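Local structure of prefoldin beta subunit 2 (Thermococcus sp., 3AEI) at residues R20-L23 with E24-K28. The protein is a beta subunit of an archaeal prefoldin, a co-chaperone that probably captures unfolded proteins and passes them to a group II chaperonin. Sequence-based numbering, arbitrary orientation.
Sequences RQSL and ELKMK
Arg20 and Glu24, one helical turn apart, close a salt bridge in which NH1 of Arg20 lies 2.8 Å from OE1 of Glu24, with an N-H...O angle of 154°. The acceptor sits at the edge of the guanidinium, in its plane; NH1 meets OE1 from above the carboxylate plane, and the two flat groups are turned 70° apart. Bends at chi2 and chi3 bring the end of the arginine chain alongside Glu24, with Arg20 CD 3.4 Å from Glu24 CD, whereas the glutamate runs extended beyond CG. The guanidinium has further partners: NE pairs with Glu84 of helix 59-93 in a second salt bridge, and NH2 is also hydrogen-bonded. Arg20 thereby links two carboxylates, one on its own helix and one on the partner helix of the antiparallel coiled coil that forms the prefoldin arm, a helix that Leu23 and Met27 also touch, at Glu76 and Lys74.

Every backbone carbonyl from Arg20 to Leu23 is taken by the amide four residues on, in regular alpha-helical fashion; the bond from Glu24 N to Arg20 O measures 2.9 Å, while that from Lys26 N to Ser22 O is longer at 3.3 Å. The latter carbonyl has a second donor, a water 3.0 Å from Ser22 O, which in turn accepts from NZ of Lys26 at 2.9 Å. A turn at chi4 (79°) brings the ammonium of Lys26 back over the preceding turn, where NZ also comes within 2.7 Å of Ser22 OG, although the angle there is too poor for a hydrogen bond. Beyond this water bridge, Lys26 packs on Tyr73 of helix 59-93 and on Ser51 of a second subunit.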
ATOM      1  N   ARG A  20      -0.039  15.443  -6.122  1.00 17.17           N
ATOM      2  CA  ARG A  20       0.726  15.602  -7.331  1.00 19.14           C
ATOM      3  C   ARG A  20       1.983  14.745  -7.348  1.00 20.87           C
ATOM      4  O   ARG A  20       2.315  14.117  -8.365  1.00 20.60           O
ATOM      5  CB  ARG A  20       1.084  17.074  -7.527  1.00 18.78           C
ATOM      6  CG  ARG A  20       1.659  17.374  -8.898  1.00 22.69           C
ATOM      7  CD  ARG A  20       3.155  17.540  -8.808  1.00 29.49           C
ATOM      8  NE  ARG A  20       3.541  18.650  -7.921  1.00 27.50           N
ATOM      9  CZ  ARG A  20       4.748  18.770  -7.342  1.00 27.44           C
ATOM     10  NH1 ARG A  20       5.704  17.865  -7.546  1.00 27.02           N
ATOM     11  NH2 ARG A  20       4.996  19.792  -6.529  1.00 26.99           N
ATOM     12  N   GLN A  21       2.675  14.698  -6.220  1.00 17.11           N
ATOM     13  CA  GLN A  21       3.917  13.920  -6.143  1.00 15.75           C
ATOM     14  C   GLN A  21       3.659  12.422  -6.275  1.00 17.14           C
ATOM     15  O   GLN A  21       4.509  11.674  -6.773  1.00 18.22           O
ATOM     16  CB  GLN A  21       4.613  14.216  -4.822  1.00 16.42           C
ATOM     17  CG  GLN A  21       5.175  15.626  -4.816  1.00 19.18           C
ATOM     18  CD  GLN A  21       5.509  16.130  -3.427  1.00 21.40           C
ATOM     19  OE1 GLN A  21       5.041  15.585  -2.416  1.00 22.86           O
ATOM     20  NE2 GLN A  21       6.274  17.213  -3.363  1.00 26.65           N
ATOM     21  N   SER A  22       2.491  11.992  -5.798  1.00 19.77           N
ATOM     22  CA  SER A  22       2.178  10.573  -5.869  1.00 18.93           C
ATOM     23  C   SER A  22       1.973  10.221  -7.343  1.00 21.03           C
ATOM     24  O   SER A  22       2.416   9.178  -7.815  1.00 20.36           O
ATOM     25  CB  SER A  22       0.910  10.276  -5.058  1.00 24.72           C
ATOM     26  OG  SER A  22       0.493   8.933  -5.270  1.00 31.53           O
ATOM     27  N   LEU A  23       1.312  11.105  -8.076  1.00 18.04           N
ATOM     28  CA  LEU A  23       1.076  10.847  -9.493  1.00 17.80           C
ATOM     29  C   LEU A  23       2.370  10.897 -10.288  1.00 19.20           C
ATOM     30  O   LEU A  23       2.584  10.061 -11.171  1.00 19.41           O
ATOM     31  CB  LEU A  23       0.091  11.885 -10.063  1.00 18.56           C
ATOM     32  CG  LEU A  23      -1.274  11.931  -9.432  1.00 18.55           C
ATOM     33  CD1 LEU A  23      -2.057  13.048 -10.123  1.00 18.79           C
ATOM     34  CD2 LEU A  23      -1.982  10.586  -9.596  1.00 28.14           C
ATOM     35  N   GLU A  24       3.268  11.848  -9.990  1.00 17.83           N
ATOM     36  CA  GLU A  24       4.514  11.905 -10.745  1.00 20.11           C
ATOM     37  C   GLU A  24       5.338  10.627 -10.511  1.00 19.99           C
ATOM     38  O   GLU A  24       6.021  10.138 -11.426  1.00 20.48           O
ATOM     39  CB  GLU A  24       5.341  13.135 -10.342  1.00 21.78           C
ATOM     40  CG  GLU A  24       4.665  14.407 -10.706  1.00 19.94           C
ATOM     41  CD  GLU A  24       5.478  15.648 -10.382  1.00 25.56           C
ATOM     42  OE1 GLU A  24       6.024  15.704  -9.259  1.00 28.75           O
ATOM     43  OE2 GLU A  24       5.548  16.561 -11.248  1.00 30.48           O
ATOM     44  N   LEU A  25       5.291  10.084  -9.284  1.00 20.75           N
ATOM     45  CA  LEU A  25       6.052   8.875  -9.018  1.00 16.88           C
ATOM     46  C   LEU A  25       5.576   7.715  -9.904  1.00 17.03           C
ATOM     47  O   LEU A  25       6.377   6.994 -10.502  1.00 18.94           O
ATOM     48  CB  LEU A  25       5.960   8.461  -7.522  1.00 20.14           C
ATOM     49  CG  LEU A  25       6.552   7.072  -7.209  1.00 16.05           C
ATOM     50  CD1 LEU A  25       8.062   7.023  -7.469  1.00 20.51           C
ATOM     51  CD2 LEU A  25       6.237   6.748  -5.775  1.00 21.21           C
ATOM     52  N   LYS A  26       4.269   7.549  -9.968  1.00 16.69           N
ATOM     53  CA  LYS A  26       3.715   6.456 -10.750  1.00 20.40           C
ATOM     54  C   LYS A  26       4.022   6.721 -12.204  1.00 20.27           C
ATOM     55  O   LYS A  26       4.364   5.812 -12.944  1.00 21.78           O
ATOM     56  CB  LYS A  26       2.210   6.352 -10.533  1.00 20.95           C
ATOM     57  CG  LYS A  26       1.802   5.912  -9.139  1.00 25.33           C
ATOM     58  CD  LYS A  26       0.277   5.861  -9.106  1.00 34.18           C
ATOM     59  CE  LYS A  26      -0.241   5.610  -7.712  1.00 40.11           C
ATOM     60  NZ  LYS A  26      -0.209   6.850  -6.890  1.00 49.43           N
ATOM     61  N   MET A  27       3.929   7.972 -12.614  1.00 19.03           N
ATOM     62  CA  MET A  27       4.196   8.265 -14.009  1.00 20.79           C
ATOM     63  C   MET A  27       5.655   7.937 -14.397  1.00 23.63           C
ATOM     64  O   MET A  27       5.913   7.300 -15.439  1.00 23.78           O
ATOM     65  CB  MET A  27       3.843   9.732 -14.324  1.00 20.24           C
ATOM     66  CG  MET A  27       3.994  10.048 -15.803  1.00 28.85           C
ATOM     67  SD  MET A  27       3.533  11.765 -16.052  1.00 29.45           S
ATOM     68  CE  MET A  27       4.991  12.584 -15.487  1.00 33.91           C
ATOM     69  N   LYS A  28       6.605   8.300 -13.532  1.00 18.94           N
ATOM     70  CA  LYS A  28       8.010   8.067 -13.776  1.00 16.73           C
ATOM     71  C   LYS A  28       8.336   6.562 -13.731  1.00 17.04           C
ATOM     72  O   LYS A  28       9.194   6.107 -14.462  1.00 20.25           O
ATOM     73  CB  LYS A  28       8.886   8.783 -12.735  1.00 21.20           C
ATOM     74  CG  LYS A  28       8.907  10.297 -12.802  1.00 31.27           C
ATOM     75  CD  LYS A  28       9.570  10.808 -11.513  1.00 35.23           C
ATOM     76  CE  LYS A  28       9.623  12.320 -11.398  1.00 41.98           C
ATOM     77  NZ  LYS A  28      10.180  12.703 -10.031  1.00 33.73           N
TER
HETATM   78  O   HOH W   1       2.510   6.837  -5.883  1.00 36.11           O